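Local coordinates for protein ATP-dependent DNA helicase PIF1 (Candida albicans, PDB 7OTJ) that couples ATP hydrolysis to 5'-3' DNA unwinding and probably resolves G-quadruplexes, helping to keep nuclear and mitochondrial genomes stable, at residues V33-I38 against V140-F145; I66-F71 against L104-I109; S461-D466 against S481-R486. All coordinates share one frame; numbering follows the deposited sequence.

From the N terminus, helix 31-45 leaves the P-loop and meets strand 138-143 in interaction 1, closing a loop of about a hundred residues. Interaction 2 closes a 32-residue loop nested inside it: 66-71, at the DNA-contacting margin of the same domain, packs against 104-109. Strands 103-107 and 138-143 are neighbours in the N-terminal parallel sheet, and the two contacts join directly through bonds such as Val140 N to Leu104 O. Interaction 3 follows in series, closing a short loop of 14 intervening residues in the second parallel sheet. ADP and tetrafluoroaluminate relate the two sheets: Val33 of interaction 1 binds the nucleotide, and Arg482 of interaction 3 binds the fluoroaluminate.

Interaction 1 (V33-I38 against V140-F145); sequences VLLRSI and VACGDF. With ADP (adenosine-5'-diphosphate), chain E.
The two Val33 methyls lie over one face of the adenine of ADP, offset toward C8 and N7, and CG2 of the same valine meets the Arg36 guanidinium at its edge and in its plane. Deeper in, the contact between helix and strand is aliphatic. Leu35 points from helix 31-45 at the sheet, with CG anti to the backbone N (chi1 -156°), and its two methyls divide the work. CD2 comes down on Cys142, 4.0 Å from CB and equally near SG, while CD1 reaches more loosely to Val140 CG1 at 4.5 Å. Leu35 also packs on Tyr23, Ile105 and Asp107, so its side chain spans three neighbouring strands of the parallel sheet, 21-25, 138-143 and 103-107.

Helix 31-45 is the helix of the P-loop strand-loop-helix that follows strand 21-25, and here it packs on the neighbouring strand 138-143. At the start of the helix, Val33 N donates to ADP O1A at 2.9 Å, with an N-H...O angle of 151°. The amides of Gly28, Gly30 and Ser32 also bind the nucleotide. On the strand side, Cys142 lies against Lys31 of the P-loop, and at the backbone angles of Gly143 a CB would press on the preceding carbonyl O. Asp144 follows, pairing with Arg206 and holding the NE2 of Gln147, which hydrogen-bonds the tetrafluoroaluminate, so Asp144 probably acts from the second shell.

With methyls and a thiol meeting, the packing between these segments is apolar and without directional bonds; such bonds gather at the N-terminal end of the helix, where backbone N-H groups, probably aided by the helix dipole, face the phosphates.

Interaction 2 (I66-F71 against L104-I109); sequences ITLHSF and LIIDEI. With nucleotides of chain C.
Leu104 brings CD1 over one face of the Phe71 ring, 4.0 Å above its plane and displaced toward the rim near CE2. The phenylalanine reaches this position with CG anti to the backbone N (chi1 160°), and its ring also meets that of Trp98. Ile105 turns to the other side of the strand, onto Val140. Ile106 returns to the contact: its CD1 lies 4.1 Å from CD1 of Leu68 and almost as close to CD2, wedged toward the fork of the leucine. Strand 50-54 runs between 66-67 and 103-107 in the parallel sheet of this RecA-like domain, so helix 68-72 reaches across it, Phe71 touching Ala51 and Thr53.

Asp107 and Glu108 correspond to the Asp-Glu pair of Walker B (motif II). Asp107 OD2 bonds to Ser32 OG of the P-loop, while OD1 accepts from Glu108 N at 2.7 Å, met on its anti side and 28° out of the carboxylate plane. Glu108 lies in the tetrafluoroaluminate pocket.

The N-terminal end of helix 68-72, with its N-cap Thr67, holds the DNA of chain C. Thr67 OG1 accepts from Ser70 N at 2.9 Å. The same Thr67 OG1 donates to DT5 OP1 of chain C at 2.8 Å. Ser70 OG donates to OP1 of DT6 of chain C, and one face of the His69 ring lies over C2' of DT4 of chain C, 3.5 Å from the ring plane.

Interaction 3 (S461-D466 against S481-R486); sequences SKVVVD and SRAVSR. With K (potassium ion), chain I; ALF (tetrafluoroaluminate ion), chain F; PO4 (phosphate ion), chain Q.
A small, partly buried apolar contact joins Ser461, just before strand 463-466, and Val463, its first residue, to Ala483 and Val484 in the loop between helix 475-481 and strand 489-492. The two strands are parallel neighbours in the four-stranded sheet of the C-terminal RecA-like domain, and the contact lies inside the beta-alpha-beta crossover linking them. Val463 CG1 meets Ala483 CB at 3.9 Å; a chi1 of 50° sets this methyl between the backbone N and the carbonyl carbon, facing the loop. Nearer the surface, Val484 CG2 packs against the backbone of Ser461, 4.0 Å from CA. At the far end of the strand, Asp466 O binds a potassium ion, to which Glu242 also contributes.

The loop carries the sequence of helicase motif VI, and just before Ala483 comes Arg482, which reaches the other domain's nucleotide site in the manner of an arginine finger. Val478 O takes up its NE, and Ser481 OG accepts from NH2 at 3.2 Å, two bonds that fix the rotation of the guanidinium. The tetrafluoroaluminate, a mimic of the phosphate in transfer, lies at the guanidinium edge, its aluminium in the plane. It is gripped twice. Arg482 NH2 donates to F2 at 2.8 Å. The second bond, from Arg482 NH1 to F4, is nearly straight at 165°.

Interaction 1 (V33-I38 against V140-F145)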
loop_
_atom_site.group_PDB
_atom_site.type_symbol
_atom_site.label_atom_id
_atom_site.label_comp_id
_atom_site.label_asym_id
_atom_site.label_seq_id
_atom_site.Cartn_x
_atom_site.Cartn_y
_atom_site.Cartn_z
ATOM N N VAL A 33 10.294 1.899 -9.037
ATOM C CA VAL A 33 11.561 1.253 -9.363
ATOM C C VAL A 33 12.708 2.240 -9.211
ATOM O O VAL A 33 13.751 1.923 -8.630
ATOM C CB VAL A 33 11.507 0.657 -10.782
ATOM C CG1 VAL A 33 12.876 0.199 -11.228
ATOM C CG2 VAL A 33 10.525 -0.496 -10.807
ATOM N N LEU A 34 12.530 3.454 -9.732
ATOM C CA LEU A 34 13.512 4.509 -9.508
ATOM C C LEU A 34 13.644 4.836 -8.024
ATOM O O LEU A 34 14.757 5.001 -7.509
ATOM C CB LEU A 34 13.115 5.752 -10.301
ATOM C CG LEU A 34 13.819 7.057 -9.931
ATOM C CD1 LEU A 34 15.331 6.950 -10.122
ATOM C CD2 LEU A 34 13.234 8.182 -10.759
ATOM N N LEU A 35 12.515 4.891 -7.319
ATOM C CA LEU A 35 12.521 5.218 -5.898
ATOM C C LEU A 35 13.400 4.254 -5.110
ATOM O O LEU A 35 14.144 4.673 -4.215
ATOM C CB LEU A 35 11.090 5.211 -5.367
ATOM C CG LEU A 35 10.843 6.059 -4.123
ATOM C CD1 LEU A 35 11.561 7.399 -4.260
ATOM C CD2 LEU A 35 9.344 6.248 -3.914
ATOM N N ARG A 36 13.348 2.961 -5.441
ATOM C CA ARG A 36 14.198 2.002 -4.744
ATOM C C ARG A 36 15.671 2.270 -5.007
ATOM O O ARG A 36 16.507 2.047 -4.125
ATOM C CB ARG A 36 13.852 0.575 -5.162
ATOM C CG ARG A 36 12.436 0.148 -4.848
ATOM C CD ARG A 36 12.297 -1.344 -5.035
ATOM N NE ARG A 36 10.903 -1.758 -5.091
ATOM C CZ ARG A 36 10.196 -1.841 -6.209
ATOM N NH1 ARG A 36 10.724 -1.543 -7.385
ATOM N NH2 ARG A 36 8.926 -2.235 -6.145
ATOM N N SER A 37 16.007 2.758 -6.203
ATOM C CA SER A 37 17.385 3.154 -6.462
ATOM C C SER A 37 17.742 4.417 -5.691
ATOM O O SER A 37 18.857 4.537 -5.171
ATOM C CB SER A 37 17.603 3.367 -7.957
ATOM O OG SER A 37 17.594 2.130 -8.642
ATOM N N ILE A 38 16.819 5.378 -5.635
ATOM C CA ILE A 38 17.022 6.569 -4.814
ATOM C C ILE A 38 17.349 6.175 -3.379
ATOM O O ILE A 38 18.274 6.714 -2.761
ATOM C CB ILE A 38 15.786 7.482 -4.881
ATOM C CG1 ILE A 38 15.601 8.025 -6.299
ATOM C CG2 ILE A 38 15.926 8.614 -3.882
ATOM C CD1 ILE A 38 14.310 8.790 -6.493
ATOM N N VAL A 140 10.907 14.203 -0.701
ATOM C CA VAL A 140 10.886 13.557 -2.014
ATOM C C VAL A 140 9.502 12.946 -2.177
ATOM O O VAL A 140 9.231 11.854 -1.661
ATOM C CB VAL A 140 11.977 12.492 -2.170
ATOM C CG1 VAL A 140 11.851 11.795 -3.537
ATOM C CG2 VAL A 140 13.377 13.099 -1.979
ATOM N N ALA A 141 8.611 13.657 -2.860
ATOM C CA ALA A 141 7.268 13.165 -3.122
ATOM C C ALA A 141 7.216 12.459 -4.469
ATOM O O ALA A 141 7.798 12.922 -5.453
ATOM C CB ALA A 141 6.259 14.312 -3.100
ATOM N N CYS A 142 6.479 11.355 -4.515
ATOM C CA CYS A 142 6.438 10.514 -5.702
ATOM C C CYS A 142 5.029 9.969 -5.871
ATOM O O CYS A 142 4.477 9.385 -4.934
ATOM C CB CYS A 142 7.454 9.374 -5.588
ATOM S SG CYS A 142 7.368 8.147 -6.894
ATOM N N GLY A 143 4.447 10.156 -7.050
ATOM C CA GLY A 143 3.127 9.608 -7.297
ATOM C C GLY A 143 2.479 10.257 -8.509
ATOM O O GLY A 143 3.152 10.838 -9.359
ATOM N N ASP A 144 1.151 10.146 -8.552
ATOM C CA ASP A 144 0.372 10.537 -9.722
ATOM C C ASP A 144 -0.982 11.011 -9.217
ATOM O O ASP A 144 -1.756 10.205 -8.691
ATOM C CB ASP A 144 0.233 9.366 -10.696
ATOM C CG ASP A 144 -0.564 9.722 -11.949
ATOM O OD1 ASP A 144 -0.807 10.926 -12.196
ATOM O OD2 ASP A 144 -0.954 8.788 -12.692
ATOM N N PHE A 145 -1.258 12.312 -9.336
ATOM C CA PHE A 145 -2.509 12.831 -8.798
ATOM C C PHE A 145 -3.729 12.475 -9.650
ATOM O O PHE A 145 -4.857 12.707 -9.200
ATOM C CB PHE A 145 -2.418 14.348 -8.597
ATOM C CG PHE A 145 -1.532 14.755 -7.441
ATOM C CD1 PHE A 145 -1.946 14.571 -6.129
ATOM C CD2 PHE A 145 -0.287 15.325 -7.667
ATOM C CE1 PHE A 145 -1.135 14.942 -5.065
ATOM C CE2 PHE A 145 0.526 15.698 -6.608
ATOM C CZ PHE A 145 0.105 15.507 -5.307
HETATM P PB ADP E . 5.059 3.266 -11.125
HETATM O O1B ADP E . 5.268 4.594 -11.829
HETATM O O2B ADP E . 5.504 3.226 -9.679
HETATM O O3B ADP E . 3.712 2.641 -11.381
HETATM P PA ADP E . 6.644 0.897 -11.208
HETATM O O1A ADP E . 7.938 1.268 -10.530
HETATM O O2A ADP E . 5.585 0.135 -10.453
HETATM O O3A ADP E . 6.051 2.242 -11.878
HETATM O "O5'" ADP E . 6.970 0.062 -12.540
HETATM C "C5'" ADP E . 5.985 -0.795 -13.105
HETATM C "C4'" ADP E . 6.685 -1.860 -13.924
HETATM O "O4'" ADP E . 7.591 -1.242 -14.838
HETATM C "C3'" ADP E . 7.501 -2.767 -13.022
HETATM O "O3'" ADP E . 7.094 -4.118 -13.242
HETATM C "C2'" ADP E . 8.942 -2.596 -13.454
HETATM O "O2'" ADP E . 9.600 -3.864 -13.537
HETATM C "C1'" ADP E . 8.843 -1.927 -14.815
HETATM N N9 ADP E . 9.931 -0.944 -14.992
HETATM C C8 ADP E . 10.096 0.176 -14.268
HETATM N N7 ADP E . 11.189 0.865 -14.686
HETATM C C5 ADP E . 11.742 0.172 -15.695
HETATM C C6 ADP E . 12.913 0.333 -16.589
HETATM N N6 ADP E . 13.739 1.402 -16.473
HETATM N N1 ADP E . 13.134 -0.627 -17.517
HETATM C C2 ADP E . 12.320 -1.693 -17.638
HETATM N N3 ADP E . 11.241 -1.900 -16.866
HETATM C C4 ADP E . 10.907 -1.022 -15.894
#

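Interaction 2 (I66-F71 against L104-I109)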
loop_
_atom_site.group_PDB
_atom_site.type_symbol
_atom_site.label_atom_id
_atom_site.label_comp_id
_atom_site.label_asym_id
_atom_site.label_seq_id
_atom_site.Cartn_x
_atom_site.Cartn_y
_atom_site.Cartn_z
ATOM N N ILE A 66 7.352 2.060 5.359
ATOM C CA ILE A 66 6.240 2.022 6.293
ATOM C C ILE A 66 5.300 3.158 5.922
ATOM O O ILE A 66 5.635 4.029 5.122
ATOM C CB ILE A 66 6.703 2.140 7.758
ATOM C CG1 ILE A 66 7.356 3.504 7.994
ATOM C CG2 ILE A 66 7.644 0.993 8.113
ATOM C CD1 ILE A 66 7.894 3.698 9.394
ATOM N N THR A 67 4.101 3.127 6.484
ATOM C CA THR A 67 3.149 4.171 6.143
ATOM C C THR A 67 3.641 5.529 6.636
ATOM O O THR A 67 4.481 5.635 7.537
ATOM C CB THR A 67 1.763 3.864 6.710
ATOM O OG1 THR A 67 1.771 4.017 8.137
ATOM C CG2 THR A 67 1.347 2.447 6.342
ATOM N N LEU A 68 3.128 6.580 5.996
ATOM C CA LEU A 68 3.416 7.930 6.461
ATOM C C LEU A 68 2.953 8.117 7.901
ATOM O O LEU A 68 3.679 8.684 8.725
ATOM C CB LEU A 68 2.755 8.958 5.537
ATOM C CG LEU A 68 3.069 10.438 5.774
ATOM C CD1 LEU A 68 4.573 10.669 5.793
ATOM C CD2 LEU A 68 2.409 11.300 4.709
ATOM N N HIS A 69 1.742 7.647 8.222
ATOM C CA HIS A 69 1.234 7.783 9.585
ATOM C C HIS A 69 2.123 7.055 10.584
ATOM O O HIS A 69 2.428 7.587 11.658
ATOM C CB HIS A 69 -0.200 7.261 9.672
ATOM C CG HIS A 69 -1.185 8.070 8.887
ATOM N ND1 HIS A 69 -1.355 7.919 7.526
ATOM C CD2 HIS A 69 -2.053 9.036 9.271
ATOM C CE1 HIS A 69 -2.285 8.758 7.107
ATOM N NE2 HIS A 69 -2.722 9.449 8.145
ATOM N N SER A 70 2.561 5.840 10.241
ATOM C CA SER A 70 3.396 5.075 11.160
ATOM C C SER A 70 4.737 5.761 11.392
ATOM O O SER A 70 5.257 5.755 12.516
ATOM C CB SER A 70 3.608 3.665 10.617
ATOM O OG SER A 70 4.101 2.799 11.617
ATOM N N PHE A 71 5.303 6.372 10.345
ATOM C CA PHE A 71 6.580 7.061 10.497
ATOM C C PHE A 71 6.465 8.228 11.463
ATOM O O PHE A 71 7.386 8.490 12.245
ATOM C CB PHE A 71 7.086 7.565 9.144
ATOM C CG PHE A 71 8.116 8.659 9.260
ATOM C CD1 PHE A 71 9.445 8.354 9.526
ATOM C CD2 PHE A 71 7.758 9.992 9.118
ATOM C CE1 PHE A 71 10.391 9.354 9.645
ATOM C CE2 PHE A 71 8.711 11.001 9.239
ATOM C CZ PHE A 71 10.023 10.677 9.496
ATOM N N LEU A 104 12.848 12.563 3.533
ATOM C CA LEU A 104 11.542 11.938 3.711
ATOM C C LEU A 104 10.988 11.630 2.330
ATOM O O LEU A 104 10.676 12.546 1.558
ATOM C CB LEU A 104 10.589 12.833 4.499
ATOM C CG LEU A 104 9.154 12.317 4.653
ATOM C CD1 LEU A 104 9.127 10.915 5.237
ATOM C CD2 LEU A 104 8.353 13.262 5.526
ATOM N N ILE A 105 10.878 10.341 2.026
ATOM C CA ILE A 105 10.311 9.852 0.778
ATOM C C ILE A 105 8.856 9.491 1.031
ATOM O O ILE A 105 8.546 8.785 2.000
ATOM C CB ILE A 105 11.100 8.640 0.253
ATOM C CG1 ILE A 105 12.513 9.065 -0.167
ATOM C CG2 ILE A 105 10.347 7.961 -0.880
ATOM C CD1 ILE A 105 13.431 7.906 -0.492
ATOM N N ILE A 106 7.961 9.965 0.170
ATOM C CA ILE A 106 6.539 9.641 0.260
ATOM C C ILE A 106 6.102 9.147 -1.111
ATOM O O ILE A 106 5.908 9.949 -2.034
ATOM C CB ILE A 106 5.681 10.830 0.700
ATOM C CG1 ILE A 106 6.281 11.511 1.931
ATOM C CG2 ILE A 106 4.253 10.366 0.970
ATOM C CD1 ILE A 106 5.516 12.735 2.360
ATOM N N ASP A 107 5.943 7.834 -1.254
ATOM C CA ASP A 107 5.395 7.286 -2.484
ATOM C C ASP A 107 3.871 7.325 -2.415
ATOM O O ASP A 107 3.275 7.441 -1.340
ATOM C CB ASP A 107 5.903 5.858 -2.726
ATOM C CG ASP A 107 5.859 5.443 -4.203
ATOM O OD1 ASP A 107 5.219 6.139 -5.019
ATOM O OD2 ASP A 107 6.474 4.413 -4.553
ATOM N N GLU A 108 3.245 7.261 -3.589
ATOM C CA GLU A 108 1.796 7.366 -3.726
ATOM C C GLU A 108 1.265 8.603 -3.003
ATOM O O GLU A 108 0.374 8.540 -2.156
ATOM C CB GLU A 108 1.112 6.091 -3.231
ATOM C CG GLU A 108 1.484 4.846 -4.023
ATOM C CD GLU A 108 0.988 4.878 -5.470
ATOM O OE1 GLU A 108 1.302 3.931 -6.221
ATOM O OE2 GLU A 108 0.287 5.838 -5.860
ATOM N N ILE A 109 1.835 9.752 -3.373
ATOM C CA ILE A 109 1.504 11.012 -2.732
ATOM C C ILE A 109 0.056 11.416 -2.974
ATOM O O ILE A 109 -0.483 12.247 -2.228
ATOM C CB ILE A 109 2.482 12.091 -3.242
ATOM C CG1 ILE A 109 2.426 13.352 -2.375
ATOM C CG2 ILE A 109 2.208 12.399 -4.701
ATOM C CD1 ILE A 109 2.926 13.144 -0.974
ATOM P P DT C 4 -4.196 1.316 4.830
ATOM O OP1 DT C 4 -2.878 0.773 4.420
ATOM O OP2 DT C 4 -5.257 0.421 5.339
ATOM O "O5'" DT C 4 -3.900 2.454 5.915
ATOM C "C5'" DT C 4 -2.873 3.396 5.663
ATOM C "C4'" DT C 4 -2.882 4.517 6.685
ATOM O "O4'" DT C 4 -4.058 5.335 6.513
ATOM C "C3'" DT C 4 -2.936 4.064 8.129
ATOM O "O3'" DT C 4 -1.636 3.757 8.565
ATOM C "C2'" DT C 4 -3.487 5.308 8.825
ATOM C "C1'" DT C 4 -4.437 5.880 7.767
ATOM N N1 DT C 4 -5.891 5.571 8.021
ATOM C C2 DT C 4 -6.732 6.596 8.373
ATOM O O2 DT C 4 -6.363 7.748 8.487
ATOM N N3 DT C 4 -8.031 6.227 8.588
ATOM C C4 DT C 4 -8.568 4.960 8.492
ATOM O O4 DT C 4 -9.751 4.734 8.709
ATOM C C5 DT C 4 -7.640 3.923 8.119
ATOM C C7 DT C 4 -8.116 2.506 7.980
ATOM C C6 DT C 4 -6.357 4.270 7.901
ATOM P P DT C 5 -1.380 2.589 9.636
ATOM O OP1 DT C 5 0.095 2.441 9.712
ATOM O OP2 DT C 5 -2.221 1.414 9.303
ATOM O "O5'" DT C 5 -1.842 3.236 11.023
ATOM C "C5'" DT C 5 -1.044 4.252 11.624
ATOM C "C4'" DT C 5 -0.865 3.999 13.114
ATOM O "O4'" DT C 5 -2.114 4.265 13.800
ATOM C "C3'" DT C 5 -0.465 2.575 13.488
ATOM O "O3'" DT C 5 0.465 2.592 14.574
ATOM C "C2'" DT C 5 -1.794 1.926 13.887
ATOM C "C1'" DT C 5 -2.591 3.099 14.442
ATOM N N1 DT C 5 -4.047 3.006 14.181
ATOM C C2 DT C 5 -4.931 3.071 15.235
ATOM O O2 DT C 5 -4.584 3.192 16.394
ATOM N N3 DT C 5 -6.251 2.985 14.882
ATOM C C4 DT C 5 -6.766 2.848 13.604
ATOM O O4 DT C 5 -7.970 2.779 13.387
ATOM C C5 DT C 5 -5.787 2.792 12.546
ATOM C C7 DT C 5 -6.228 2.645 11.118
ATOM C C6 DT C 5 -4.491 2.879 12.883
ATOM P P DT C 6 1.962 2.030 14.380
ATOM O OP1 DT C 6 2.844 3.196 14.168
ATOM O OP2 DT C 6 1.942 0.950 13.368
ATOM O "O5'" DT C 6 2.314 1.378 15.800
#

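Interaction 3 (S461-D466 against S481-R486)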
loop_
_atom_site.group_PDB
_atom_site.type_symbol
_atom_site.label_atom_id
_atom_site.label_comp_id
_atom_site.label_asym_id
_atom_site.label_seq_id
_atom_site.Cartn_x
_atom_site.Cartn_y
_atom_site.Cartn_z
ATOM N N SER A 461 0.103 -9.346 -13.413
ATOM C CA SER A 461 0.145 -10.002 -14.715
ATOM C C SER A 461 -1.255 -10.352 -15.201
ATOM O O SER A 461 -1.638 -10.005 -16.324
ATOM C CB SER A 461 1.008 -11.260 -14.634
ATOM O OG SER A 461 2.378 -10.930 -14.579
ATOM N N LYS A 462 -2.037 -11.023 -14.359
ATOM C CA LYS A 462 -3.374 -11.481 -14.713
ATOM C C LYS A 462 -4.348 -10.984 -13.657
ATOM O O LYS A 462 -4.168 -11.257 -12.466
ATOM C CB LYS A 462 -3.405 -13.003 -14.835
ATOM C CG LYS A 462 -2.519 -13.502 -15.970
ATOM C CD LYS A 462 -2.661 -14.988 -16.206
ATOM C CE LYS A 462 -1.714 -15.451 -17.302
ATOM N NZ LYS A 462 -1.813 -14.621 -18.537
ATOM N N VAL A 463 -5.365 -10.241 -14.089
ATOM C CA VAL A 463 -6.254 -9.549 -13.161
ATOM C C VAL A 463 -7.616 -9.367 -13.820
ATOM O O VAL A 463 -7.708 -9.020 -15.002
ATOM C CB VAL A 463 -5.642 -8.198 -12.713
ATOM C CG1 VAL A 463 -5.178 -7.384 -13.917
ATOM C CG2 VAL A 463 -6.623 -7.401 -11.860
ATOM N N VAL A 464 -8.678 -9.605 -13.055
ATOM C CA VAL A 464 -10.038 -9.284 -13.475
ATOM C C VAL A 464 -10.516 -8.100 -12.645
ATOM O O VAL A 464 -10.435 -8.121 -11.410
ATOM C CB VAL A 464 -10.996 -10.486 -13.351
ATOM C CG1 VAL A 464 -10.781 -11.241 -12.062
ATOM C CG2 VAL A 464 -12.430 -10.015 -13.435
ATOM N N VAL A 465 -10.986 -7.058 -13.325
ATOM C CA VAL A 465 -11.410 -5.811 -12.701
ATOM C C VAL A 465 -12.922 -5.703 -12.840
ATOM O O VAL A 465 -13.457 -5.758 -13.954
ATOM C CB VAL A 465 -10.716 -4.593 -13.329
ATOM C CG1 VAL A 465 -11.292 -3.298 -12.751
ATOM C CG2 VAL A 465 -9.215 -4.662 -13.104
ATOM N N ASP A 466 -13.611 -5.552 -11.713
ATOM C CA ASP A 466 -15.059 -5.389 -11.691
ATOM C C ASP A 466 -15.348 -3.942 -11.319
ATOM O O ASP A 466 -15.161 -3.541 -10.166
ATOM C CB ASP A 466 -15.714 -6.352 -10.704
ATOM C CG ASP A 466 -17.234 -6.262 -10.720
ATOM O OD1 ASP A 466 -17.780 -5.464 -11.509
ATOM O OD2 ASP A 466 -17.887 -6.990 -9.942
ATOM N N SER A 481 -5.087 0.194 -14.869
ATOM C CA SER A 481 -3.665 0.353 -15.155
ATOM C C SER A 481 -2.780 -0.596 -14.357
ATOM O O SER A 481 -1.557 -0.569 -14.531
ATOM C CB SER A 481 -3.228 1.798 -14.903
ATOM O OG SER A 481 -3.598 2.226 -13.608
ATOM N N ARG A 482 -3.363 -1.430 -13.493
ATOM C CA ARG A 482 -2.586 -2.464 -12.818
ATOM C C ARG A 482 -2.123 -3.554 -13.771
ATOM O O ARG A 482 -1.136 -4.238 -13.479
ATOM C CB ARG A 482 -3.404 -3.107 -11.695
ATOM C CG ARG A 482 -3.930 -2.145 -10.636
ATOM C CD ARG A 482 -2.819 -1.335 -10.024
ATOM N NE ARG A 482 -2.626 -0.053 -10.693
ATOM C CZ ARG A 482 -1.529 0.682 -10.582
ATOM N NH1 ARG A 482 -0.496 0.274 -9.865
ATOM N NH2 ARG A 482 -1.463 1.848 -11.217
ATOM N N ALA A 483 -2.809 -3.730 -14.897
ATOM C CA ALA A 483 -2.551 -4.857 -15.783
ATOM C C ALA A 483 -1.293 -4.647 -16.614
ATOM O O ALA A 483 -1.019 -3.544 -17.096
ATOM C CB ALA A 483 -3.745 -5.095 -16.709
ATOM N N VAL A 484 -0.522 -5.724 -16.767
ATOM C CA VAL A 484 0.601 -5.718 -17.698
ATOM C C VAL A 484 0.102 -5.665 -19.139
ATOM O O VAL A 484 0.612 -4.894 -19.961
ATOM C CB VAL A 484 1.493 -6.947 -17.444
ATOM C CG1 VAL A 484 2.530 -7.117 -18.552
ATOM C CG2 VAL A 484 2.166 -6.828 -16.086
ATOM N N SER A 485 -0.904 -6.469 -19.471
ATOM C CA SER A 485 -1.375 -6.561 -20.845
ATOM C C SER A 485 -2.878 -6.775 -20.869
ATOM O O SER A 485 -3.482 -7.225 -19.892
ATOM C CB SER A 485 -0.690 -7.697 -21.600
ATOM O OG SER A 485 -1.094 -8.939 -21.059
ATOM N N ARG A 486 -3.482 -6.457 -22.014
ATOM C CA ARG A 486 -4.906 -6.721 -22.169
ATOM C C ARG A 486 -5.202 -8.213 -22.177
ATOM O O ARG A 486 -6.266 -8.631 -21.709
ATOM C CB ARG A 486 -5.431 -6.080 -23.450
ATOM C CG ARG A 486 -5.603 -4.576 -23.353
ATOM C CD ARG A 486 -6.160 -4.017 -24.640
ATOM N NE ARG A 486 -5.164 -4.023 -25.701
ATOM C CZ ARG A 486 -5.394 -3.638 -26.948
ATOM N NH1 ARG A 486 -6.611 -3.316 -27.360
ATOM N NH2 ARG A 486 -4.376 -3.562 -27.800
HETATM K K K I . -16.494 -2.473 -7.729
HETATM AL AL ALF F . 1.913 3.122 -10.158
HETATM F F1 ALF F . 2.701 3.568 -8.624
HETATM F F2 ALF F . 1.128 2.659 -11.694
HETATM F F3 ALF F . 2.031 4.831 -10.660
HETATM F F4 ALF F . 1.861 1.396 -9.702
HETATM P P PO4 Q . -5.160 -5.140 -31.108
HETATM O O1 PO4 Q . -4.622 -3.824 -30.588
HETATM O O2 PO4 Q . -5.659 -5.998 -29.968
HETATM O O3 PO4 Q . -4.083 -5.868 -31.882
HETATM O O4 PO4 Q . -6.319 -4.866 -32.029
HETATM O O HOH W 1 -0.033 3.662 -8.819
#